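Local structure of core protein VP4 (Bluetongue virus, 2JHP) at residues A[261-269]-A[285-293]; A[317-325]-A[335-343]. The protein caps viral RNA as a multifunctional enzyme and is one of the five proteins that form the inner capsid of the virus. All coordinates share one frame; numbering follows the deposited sequence.

Overall arrangement
Both contacts are buried and reach one mixed seven-stranded sheet, but they hold different layers of it. Contact 1 packs helix 285-293 onto strand 261-264 by rings and aliphatic groups, and its loop reaches S-adenosyl-L-homocysteine. Contact 2 pairs strands 322-324 and 335-341 at one edge of that sheet, mainly by backbone hydrogen bonds; its residues 317-320 belong to a small second sheet. Polar links join the contacts: Asp265 forms a salt bridge with Arg337, and Glu290 OE1 probably accepts a hydrogen bond from Ile319 N. Lys306 forms a salt bridge with Glu335 and only a weak, long ion pair with Asp265.

Contact 1 (A[261-269]-A[285-293]); sequences LFIWDVSSD and EDRLGEEIA. With SAH (S-adenosyl-L-homocysteine), chain C.
Phe262 and Trp264 both hold CG anti to the backbone N (chi1 -177° and 180°), and this extends their rings from the strand toward helix 285-293. The indole lies flat against the helix at Gly289. Gly289 CA sits 3.4 Å from the centroid of the Trp264 six-membered ring, 18° off its normal, in a CH-pi contact. With no side chain at Gly289, ring and helix backbone come this close. On the opposite face of the indole, Val266 CG2 stands 3.3 Å above the Trp264 ring plane. Two aliphatic side chains add to the packing: Leu288 CD2 is 4.0 Å from Trp264 CH2, and Ile292 CD1 is 4.0 Å from Trp264 CZ3. One turn further along the helix, the Phe262 ring takes over. Its CZ meets Ile292 CG2 at 3.7 Å, the two side chains crossing at about a right angle. Its CD2 lies 3.8 Å from Ala293 CB, and Ala293 CA covers one face of the ring.

Strand 260-264, helix 280-295 and strand 302-308 form a beta-alpha-beta unit of a Rossmann-like methyltransferase fold, with helix and first strand nearly antiparallel. The loop after the strand lines the S-adenosyl-L-homocysteine pocket. Asp265 OD2 accepts a hydrogen bond from the amino N of S-adenosyl-L-homocysteine at 2.9 Å. Val266 CG1 packs 3.4 Å from N7 of the ligand adenine. Ser268 OG makes at most a weak hydrogen bond with Glu285 OE2, while Glu285 OE1 forms a salt bridge with Arg308, as does Asp286 OD1.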
loop_
_atom_site.group_PDB
_atom_site.type_symbol
_atom_site.label_atom_id
_atom_site.label_comp_id
_atom_site.label_asym_id
_atom_site.label_seq_id
_atom_site.Cartn_x
_atom_site.Cartn_y
_atom_site.Cartn_z
ATOM N N LEU A 261 2.483 -23.751 14.244
ATOM C CA LEU A 261 1.468 -24.171 13.268
ATOM C C LEU A 261 1.618 -25.649 12.925
ATOM O O LEU A 261 2.730 -26.133 12.695
ATOM C CB LEU A 261 1.552 -23.323 11.996
ATOM C CG LEU A 261 1.055 -23.845 10.644
ATOM C CD1 LEU A 261 -0.457 -23.964 10.597
ATOM C CD2 LEU A 261 1.549 -22.872 9.595
ATOM N N PHE A 262 0.483 -26.343 12.885
ATOM C CA PHE A 262 0.419 -27.771 12.631
ATOM C C PHE A 262 -0.061 -28.014 11.199
ATOM O O PHE A 262 -1.163 -27.603 10.830
ATOM C CB PHE A 262 -0.539 -28.400 13.651
ATOM C CG PHE A 262 -0.667 -29.903 13.557
ATOM C CD1 PHE A 262 0.204 -30.731 14.258
ATOM C CD2 PHE A 262 -1.685 -30.485 12.809
ATOM C CE1 PHE A 262 0.080 -32.120 14.190
ATOM C CE2 PHE A 262 -1.823 -31.875 12.740
ATOM C CZ PHE A 262 -0.937 -32.693 13.429
ATOM N N ILE A 263 0.781 -28.669 10.397
ATOM C CA ILE A 263 0.477 -28.968 8.990
ATOM C C ILE A 263 0.433 -30.489 8.759
ATOM O O ILE A 263 1.428 -31.182 8.993
ATOM C CB ILE A 263 1.499 -28.316 8.024
ATOM C CG1 ILE A 263 1.521 -26.795 8.205
ATOM C CG2 ILE A 263 1.165 -28.674 6.574
ATOM C CD1 ILE A 263 2.410 -26.048 7.216
ATOM N N TRP A 264 -0.724 -30.988 8.303
ATOM C CA TRP A 264 -0.982 -32.434 8.110
ATOM C C TRP A 264 -1.335 -32.739 6.660
ATOM O O TRP A 264 -2.368 -32.279 6.152
ATOM C CB TRP A 264 -2.109 -32.905 9.040
ATOM C CG TRP A 264 -2.498 -34.378 8.947
ATOM C CD1 TRP A 264 -3.335 -34.957 8.029
ATOM C CD2 TRP A 264 -2.105 -35.429 9.844
ATOM N NE1 TRP A 264 -3.477 -36.307 8.292
ATOM C CE2 TRP A 264 -2.736 -36.621 9.403
ATOM C CE3 TRP A 264 -1.281 -35.480 10.975
ATOM C CZ2 TRP A 264 -2.551 -37.844 10.046
ATOM C CZ3 TRP A 264 -1.106 -36.694 11.616
ATOM C CH2 TRP A 264 -1.733 -37.858 11.149
ATOM N N ASP A 265 -0.462 -33.516 6.011
ATOM C CA ASP A 265 -0.621 -33.908 4.605
ATOM C C ASP A 265 -0.451 -35.412 4.425
ATOM O O ASP A 265 -0.015 -35.887 3.369
ATOM C CB ASP A 265 0.357 -33.132 3.701
ATOM C CG ASP A 265 -0.075 -33.123 2.234
ATOM O OD1 ASP A 265 -1.298 -33.111 1.959
ATOM O OD2 ASP A 265 0.805 -33.128 1.352
ATOM N N VAL A 266 -0.823 -36.157 5.458
ATOM C CA VAL A 266 -0.688 -37.613 5.483
ATOM C C VAL A 266 -1.591 -38.339 4.461
ATOM O O VAL A 266 -2.795 -38.075 4.371
ATOM C CB VAL A 266 -0.914 -38.143 6.925
ATOM C CG1 VAL A 266 -0.921 -39.660 6.979
ATOM C CG2 VAL A 266 0.143 -37.575 7.860
ATOM N N SER A 267 -0.977 -39.235 3.690
ATOM C CA SER A 267 -1.668 -40.124 2.748
ATOM C C SER A 267 -0.816 -41.380 2.501
ATOM O O SER A 267 0.404 -41.343 2.669
ATOM C CB SER A 267 -1.953 -39.407 1.424
ATOM O OG SER A 267 -0.778 -39.275 0.645
ATOM N N SER A 268 -1.459 -42.479 2.100
ATOM C CA SER A 268 -0.767 -43.764 1.913
ATOM C C SER A 268 -1.062 -44.430 0.566
ATOM O O SER A 268 -1.699 -43.836 -0.301
ATOM C CB SER A 268 -1.100 -44.721 3.064
ATOM O OG SER A 268 -0.326 -44.433 4.216
ATOM N N ASP A 269 -0.573 -45.661 0.400
ATOM C CA ASP A 269 -0.873 -46.496 -0.768
ATOM C C ASP A 269 -2.143 -47.313 -0.536
ATOM O O ASP A 269 -2.370 -48.338 -1.197
ATOM C CB ASP A 269 0.301 -47.432 -1.073
ATOM C CG ASP A 269 1.247 -46.866 -2.116
ATOM O OD1 ASP A 269 1.001 -47.084 -3.325
ATOM O OD2 ASP A 269 2.246 -46.217 -1.725
ATOM N N GLU A 285 -7.433 -41.128 8.178
ATOM C CA GLU A 285 -6.204 -40.308 8.214
ATOM C C GLU A 285 -6.504 -38.827 8.346
ATOM O O GLU A 285 -5.885 -38.147 9.157
ATOM C CB GLU A 285 -5.318 -40.534 6.983
ATOM C CG GLU A 285 -4.754 -41.943 6.878
ATOM C CD GLU A 285 -4.139 -42.216 5.520
ATOM O OE1 GLU A 285 -4.495 -41.510 4.543
ATOM O OE2 GLU A 285 -3.302 -43.141 5.434
ATOM N N ASP A 286 -7.442 -38.330 7.545
ATOM C CA ASP A 286 -7.821 -36.923 7.626
ATOM C C ASP A 286 -8.386 -36.624 9.012
ATOM O O ASP A 286 -8.019 -35.620 9.621
ATOM C CB ASP A 286 -8.836 -36.547 6.535
ATOM C CG ASP A 286 -8.266 -36.656 5.108
ATOM O OD1 ASP A 286 -7.035 -36.847 4.930
ATOM O OD2 ASP A 286 -9.070 -36.523 4.161
ATOM N N ARG A 287 -9.257 -37.511 9.498
ATOM C CA ARG A 287 -9.846 -37.412 10.837
ATOM C C ARG A 287 -8.796 -37.458 11.949
ATOM O O ARG A 287 -8.977 -36.825 12.990
ATOM C CB ARG A 287 -10.879 -38.535 11.095
ATOM C CG ARG A 287 -12.292 -38.391 10.475
ATOM C CD ARG A 287 -12.572 -37.010 9.833
ATOM N NE ARG A 287 -12.452 -37.068 8.373
ATOM C CZ ARG A 287 -12.233 -36.022 7.584
ATOM N NH1 ARG A 287 -12.095 -34.810 8.102
ATOM N NH2 ARG A 287 -12.141 -36.194 6.269
ATOM N N LEU A 288 -7.722 -38.223 11.732
ATOM C CA LEU A 288 -6.663 -38.390 12.733
ATOM C C LEU A 288 -5.877 -37.103 12.922
ATOM O O LEU A 288 -5.638 -36.684 14.057
ATOM C CB LEU A 288 -5.702 -39.521 12.357
ATOM C CG LEU A 288 -4.594 -39.810 13.376
ATOM C CD1 LEU A 288 -5.209 -40.207 14.722
ATOM C CD2 LEU A 288 -3.617 -40.887 12.886
ATOM N N GLY A 289 -5.484 -36.498 11.799
ATOM C CA GLY A 289 -4.747 -35.241 11.782
ATOM C C GLY A 289 -5.474 -34.153 12.531
ATOM O O GLY A 289 -4.860 -33.393 13.282
ATOM N N GLU A 290 -6.788 -34.101 12.321
ATOM C CA GLU A 290 -7.678 -33.174 13.008
ATOM C C GLU A 290 -7.686 -33.420 14.520
ATOM O O GLU A 290 -7.531 -32.485 15.314
ATOM C CB GLU A 290 -9.100 -33.297 12.442
ATOM C CG GLU A 290 -9.275 -32.742 11.028
ATOM C CD GLU A 290 -10.631 -33.073 10.406
ATOM O OE1 GLU A 290 -11.537 -33.570 11.120
ATOM O OE2 GLU A 290 -10.786 -32.839 9.187
ATOM N N GLU A 291 -7.868 -34.686 14.895
ATOM C CA GLU A 291 -7.911 -35.130 16.285
ATOM C C GLU A 291 -6.601 -34.847 17.019
ATOM O O GLU A 291 -6.611 -34.304 18.116
ATOM C CB GLU A 291 -8.236 -36.619 16.334
ATOM C CG GLU A 291 -9.679 -36.944 15.967
ATOM C CD GLU A 291 -9.950 -38.439 15.842
ATOM O OE1 GLU A 291 -9.048 -39.257 16.167
ATOM O OE2 GLU A 291 -11.077 -38.799 15.417
ATOM N N ILE A 292 -5.476 -35.202 16.401
ATOM C CA ILE A 292 -4.155 -34.873 16.942
ATOM C C ILE A 292 -4.012 -33.368 17.170
ATOM O O ILE A 292 -3.519 -32.933 18.215
ATOM C CB ILE A 292 -3.022 -35.434 16.047
ATOM C CG1 ILE A 292 -2.919 -36.955 16.264
ATOM C CG2 ILE A 292 -1.692 -34.747 16.354
ATOM C CD1 ILE A 292 -1.957 -37.694 15.347
ATOM N N ALA A 293 -4.480 -32.585 16.199
ATOM C CA ALA A 293 -4.433 -31.128 16.287
ATOM C C ALA A 293 -5.308 -30.609 17.433
ATOM O O ALA A 293 -4.864 -29.771 18.221
ATOM C CB ALA A 293 -4.829 -30.479 14.940
HETATM N N SAH C . 3.685 -33.194 1.468
HETATM C CA SAH C . 4.179 -34.047 0.340
HETATM C CB SAH C . 3.059 -34.868 -0.305
HETATM C CG SAH C . 2.397 -35.860 0.646
HETATM S SD SAH C . 2.796 -37.562 0.197
HETATM C C SAH C . 4.896 -33.193 -0.700
HETATM O O SAH C . 4.640 -31.994 -0.825
HETATM O OXT SAH C . 5.758 -33.685 -1.429
HETATM C "C5'" SAH C . 2.090 -38.265 1.700
HETATM C "C4'" SAH C . 3.211 -38.770 2.590
HETATM O "O4'" SAH C . 2.729 -39.067 3.875
HETATM C "C3'" SAH C . 3.852 -40.050 2.082
HETATM O "O3'" SAH C . 5.111 -39.713 1.560
HETATM C "C2'" SAH C . 3.973 -40.950 3.302
HETATM O "O2'" SAH C . 5.301 -41.376 3.494
HETATM C "C1'" SAH C . 3.593 -40.028 4.440
HETATM N N9 SAH C . 2.917 -40.644 5.591
HETATM C C8 SAH C . 1.980 -41.644 5.607
HETATM N N7 SAH C . 1.614 -41.857 6.893
HETATM C C5 SAH C . 2.291 -41.003 7.689
HETATM C C6 SAH C . 2.300 -40.791 9.064
HETATM N N6 SAH C . 1.524 -41.518 9.860
HETATM N N1 SAH C . 3.128 -39.819 9.600
HETATM C C2 SAH C . 3.935 -39.064 8.779
HETATM N N3 SAH C . 3.915 -39.279 7.414
HETATM C C4 SAH C . 3.110 -40.232 6.881
#

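Contact 2 (A[317-325]-A[335-343]); sequences HCISTYLFP and ELRNFMRLR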
loop_
_atom_site.group_PDB
_atom_site.type_symbol
_atom_site.label_atom_id
_atom_site.label_comp_id
_atom_site.label_asym_id
_atom_site.label_seq_id
_atom_site.Cartn_x
_atom_site.Cartn_y
_atom_site.Cartn_z
ATOM N N HIS A 317 -18.948 -35.933 9.079
ATOM C CA HIS A 317 -18.484 -34.968 10.070
ATOM C C HIS A 317 -16.967 -34.857 10.158
ATOM O O HIS A 317 -16.231 -35.775 9.776
ATOM C CB HIS A 317 -19.079 -35.281 11.444
ATOM C CG HIS A 317 -20.569 -35.169 11.494
ATOM N ND1 HIS A 317 -21.219 -33.967 11.671
ATOM C CD2 HIS A 317 -21.539 -36.113 11.392
ATOM C CE1 HIS A 317 -22.524 -34.172 11.679
ATOM N NE2 HIS A 317 -22.747 -35.466 11.512
ATOM N N CYS A 318 -16.516 -33.712 10.669
ATOM C CA CYS A 318 -15.104 -33.444 10.872
ATOM C C CYS A 318 -14.901 -32.308 11.885
ATOM O O CYS A 318 -15.860 -31.652 12.290
ATOM C CB CYS A 318 -14.446 -33.079 9.543
ATOM S SG CYS A 318 -14.910 -31.471 8.922
ATOM N N ILE A 319 -13.649 -32.087 12.280
ATOM C CA ILE A 319 -13.305 -31.029 13.215
ATOM C C ILE A 319 -12.650 -29.894 12.433
ATOM O O ILE A 319 -11.569 -30.057 11.864
ATOM C CB ILE A 319 -12.376 -31.544 14.323
ATOM C CG1 ILE A 319 -13.052 -32.676 15.102
ATOM C CG2 ILE A 319 -12.001 -30.413 15.258
ATOM C CD1 ILE A 319 -12.080 -33.609 15.778
ATOM N N SER A 320 -13.312 -28.743 12.401
ATOM C CA SER A 320 -12.903 -27.677 11.499
ATOM C C SER A 320 -13.220 -26.260 11.978
ATOM O O SER A 320 -14.065 -26.049 12.846
ATOM C CB SER A 320 -13.540 -27.900 10.119
ATOM O OG SER A 320 -13.152 -26.884 9.204
ATOM N N THR A 321 -12.514 -25.299 11.390
ATOM C CA THR A 321 -12.909 -23.896 11.425
ATOM C C THR A 321 -13.415 -23.521 10.022
ATOM O O THR A 321 -14.545 -23.059 9.866
ATOM C CB THR A 321 -11.740 -22.980 11.886
ATOM O OG1 THR A 321 -11.437 -23.220 13.270
ATOM C CG2 THR A 321 -12.086 -21.501 11.692
ATOM N N TYR A 322 -12.582 -23.740 9.008
ATOM C CA TYR A 322 -13.000 -23.548 7.621
ATOM C C TYR A 322 -12.587 -24.730 6.760
ATOM O O TYR A 322 -11.652 -25.452 7.091
ATOM C CB TYR A 322 -12.392 -22.277 7.007
ATOM C CG TYR A 322 -12.677 -20.965 7.712
ATOM C CD1 TYR A 322 -11.636 -20.167 8.158
ATOM C CD2 TYR A 322 -13.986 -20.506 7.901
ATOM C CE1 TYR A 322 -11.882 -18.952 8.787
ATOM C CE2 TYR A 322 -14.242 -19.298 8.534
ATOM C CZ TYR A 322 -13.187 -18.525 8.972
ATOM O OH TYR A 322 -13.432 -17.325 9.594
ATOM N N LEU A 323 -13.309 -24.924 5.662
ATOM C CA LEU A 323 -12.853 -25.767 4.566
ATOM C C LEU A 323 -12.797 -24.896 3.316
ATOM O O LEU A 323 -13.761 -24.195 2.989
ATOM C CB LEU A 323 -13.788 -26.960 4.346
ATOM C CG LEU A 323 -14.047 -27.933 5.502
ATOM C CD1 LEU A 323 -15.218 -28.869 5.168
ATOM C CD2 LEU A 323 -12.811 -28.739 5.865
ATOM N N PHE A 324 -11.662 -24.902 2.628
ATOM C CA PHE A 324 -11.589 -24.124 1.400
ATOM C C PHE A 324 -10.875 -24.778 0.236
ATOM O O PHE A 324 -10.132 -25.740 0.416
ATOM C CB PHE A 324 -11.056 -22.709 1.639
ATOM C CG PHE A 324 -10.031 -22.600 2.720
ATOM C CD1 PHE A 324 -8.885 -23.382 2.698
ATOM C CD2 PHE A 324 -10.200 -21.671 3.743
ATOM C CE1 PHE A 324 -7.921 -23.256 3.697
ATOM C CE2 PHE A 324 -9.247 -21.527 4.751
ATOM C CZ PHE A 324 -8.102 -22.319 4.725
ATOM N N PRO A 325 -11.125 -24.253 -0.977
ATOM C CA PRO A 325 -10.492 -24.774 -2.184
ATOM C C PRO A 325 -8.992 -24.500 -2.187
ATOM O O PRO A 325 -8.515 -23.629 -1.458
ATOM C CB PRO A 325 -11.184 -24.005 -3.314
ATOM C CG PRO A 325 -12.397 -23.377 -2.693
ATOM C CD PRO A 325 -12.028 -23.124 -1.274
ATOM N N GLU A 335 -10.299 -32.479 -3.348
ATOM C CA GLU A 335 -9.592 -32.348 -2.089
ATOM C C GLU A 335 -9.572 -30.873 -1.713
ATOM O O GLU A 335 -9.323 -30.000 -2.555
ATOM C CB GLU A 335 -8.175 -32.876 -2.262
ATOM C CG GLU A 335 -7.331 -32.886 -1.028
ATOM C CD GLU A 335 -5.965 -33.476 -1.302
ATOM O OE1 GLU A 335 -5.890 -34.710 -1.497
ATOM O OE2 GLU A 335 -4.970 -32.712 -1.329
ATOM N N LEU A 336 -9.870 -30.603 -0.451
ATOM C CA LEU A 336 -9.833 -29.247 0.077
ATOM C C LEU A 336 -8.787 -29.193 1.166
ATOM O O LEU A 336 -8.070 -30.172 1.388
ATOM C CB LEU A 336 -11.197 -28.853 0.646
ATOM C CG LEU A 336 -12.411 -29.016 -0.271
ATOM C CD1 LEU A 336 -13.656 -28.876 0.552
ATOM C CD2 LEU A 336 -12.424 -28.023 -1.429
ATOM N N ARG A 337 -8.698 -28.048 1.835
ATOM C CA ARG A 337 -7.856 -27.910 3.018
ATOM C C ARG A 337 -8.706 -27.508 4.206
ATOM O O ARG A 337 -9.642 -26.714 4.085
ATOM C CB ARG A 337 -6.729 -26.902 2.789
ATOM C CG ARG A 337 -5.650 -27.377 1.830
ATOM C CD ARG A 337 -4.909 -28.578 2.380
ATOM N NE ARG A 337 -4.178 -29.282 1.332
ATOM C CZ ARG A 337 -3.469 -30.393 1.518
ATOM N NH1 ARG A 337 -3.356 -30.933 2.726
ATOM N NH2 ARG A 337 -2.852 -30.961 0.491
ATOM N N ASN A 338 -8.389 -28.094 5.349
ATOM C CA ASN A 338 -9.130 -27.850 6.564
ATOM C C ASN A 338 -8.322 -26.931 7.437
ATOM O O ASN A 338 -7.302 -27.338 7.990
ATOM C CB ASN A 338 -9.399 -29.167 7.293
ATOM C CG ASN A 338 -10.308 -29.002 8.498
ATOM O OD1 ASN A 338 -10.615 -29.974 9.174
ATOM N ND2 ASN A 338 -10.736 -27.778 8.775
ATOM N N PHE A 339 -8.763 -25.683 7.531
ATOM C CA PHE A 339 -8.142 -24.742 8.440
ATOM C C PHE A 339 -8.800 -24.823 9.817
ATOM O O PHE A 339 -10.034 -24.814 9.936
ATOM C CB PHE A 339 -8.180 -23.307 7.895
ATOM C CG PHE A 339 -7.702 -22.281 8.885
ATOM C CD1 PHE A 339 -6.355 -22.196 9.226
ATOM C CD2 PHE A 339 -8.603 -21.426 9.504
ATOM C CE1 PHE A 339 -5.918 -21.262 10.154
ATOM C CE2 PHE A 339 -8.173 -20.492 10.432
ATOM C CZ PHE A 339 -6.831 -20.407 10.758
ATOM N N MET A 340 -7.962 -24.904 10.843
ATOM C CA MET A 340 -8.422 -25.021 12.211
ATOM C C MET A 340 -7.802 -23.889 13.015
ATOM O O MET A 340 -6.576 -23.814 13.142
ATOM C CB MET A 340 -8.006 -26.374 12.810
ATOM C CG MET A 340 -8.535 -27.632 12.094
ATOM S SD MET A 340 -7.892 -29.204 12.744
ATOM C CE MET A 340 -8.520 -29.163 14.413
ATOM N N ARG A 341 -8.643 -22.993 13.536
ATOM C CA ARG A 341 -8.178 -21.947 14.444
ATOM C C ARG A 341 -8.257 -22.484 15.860
ATOM O O ARG A 341 -9.316 -22.926 16.317
ATOM C CB ARG A 341 -8.999 -20.675 14.304
ATOM C CG ARG A 341 -8.273 -19.431 14.847
ATOM C CD ARG A 341 -9.114 -18.724 15.876
ATOM N NE ARG A 341 -9.076 -19.407 17.157
ATOM C CZ ARG A 341 -10.057 -19.403 18.049
ATOM N NH1 ARG A 341 -11.185 -18.747 17.808
ATOM N NH2 ARG A 341 -9.908 -20.066 19.185
ATOM N N LEU A 342 -7.122 -22.469 16.541
ATOM C CA LEU A 342 -7.021 -23.075 17.855
ATOM C C LEU A 342 -6.666 -22.037 18.915
ATOM O O LEU A 342 -6.532 -20.859 18.621
ATOM C CB LEU A 342 -5.972 -24.194 17.831
ATOM C CG LEU A 342 -6.130 -25.326 16.817
ATOM C CD1 LEU A 342 -4.859 -26.167 16.747
ATOM C CD2 LEU A 342 -7.322 -26.199 17.157
ATOM N N ARG A 343 -6.550 -22.473 20.159
ATOM C CA ARG A 343 -5.931 -21.641 21.167
ATOM C C ARG A 343 -4.495 -22.116 21.203
ATOM O O ARG A 343 -4.201 -23.240 20.780
ATOM C CB ARG A 343 -6.627 -21.754 22.529
ATOM C CG ARG A 343 -6.797 -23.159 23.045
ATOM C CD ARG A 343 -8.194 -23.716 22.785
ATOM N NE ARG A 343 -8.170 -25.182 22.766
ATOM C CZ ARG A 343 -7.792 -25.947 23.790
ATOM N NH1 ARG A 343 -7.395 -25.404 24.939
ATOM N NH2 ARG A 343 -7.797 -27.269 23.659
#
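Phe339 O is gripped by two backbone donors, Thr321 N and Tyr322 N, both at 2.9 Å. The Thr321 donor lies in the carbonyl plane and the Tyr322 donor is tilted from it. Two residues thus face one, a classic beta bulge. Thr321 OG1 stands anti to its own carbonyl carbon (chi1 -68°), which turns it to Arg341 N. The bond from Arg341 N to Thr321 OG1 is 2.8 Å long and nearly straight, at 167°. The same hydroxyl has a second partner, Pro354 O.

Beyond the bulge the hairpin strands run antiparallel. Tyr322 with Phe339 and Phe324 with Arg337 are hydrogen-bonded pairs, and Leu323 with Asn338 is the non-hydrogen-bonded pair between them. Tyr322 and Phe339 lie side by side and point the same way, with Tyr322 CD1 3.5 Å from Phe339 CD2. The Phe324 ring leans in from further along the strand and brings CZ to 3.3 Å from Phe339 CB. Asn338 points to the other face, with Leu323 CD2 3.6 Å from its CG. As modelled, Asn338 ND2 makes weak hydrogen bonds to Ser320 OG and Tyr322 O, while Asn338 OD1 lies 2.9 Å from Ile319 O, two acceptors; the amide orientation is therefore uncertain.

Strand 322-324 is an outermost strand of the sheet within this chain, and strand 335-341 lies between it and 302-308. Met340 packs on Ala293 of helix 280-295. On the face of Tyr322 and Phe339, Phe324 and Arg337 meet Tyr185 of helix 178-186.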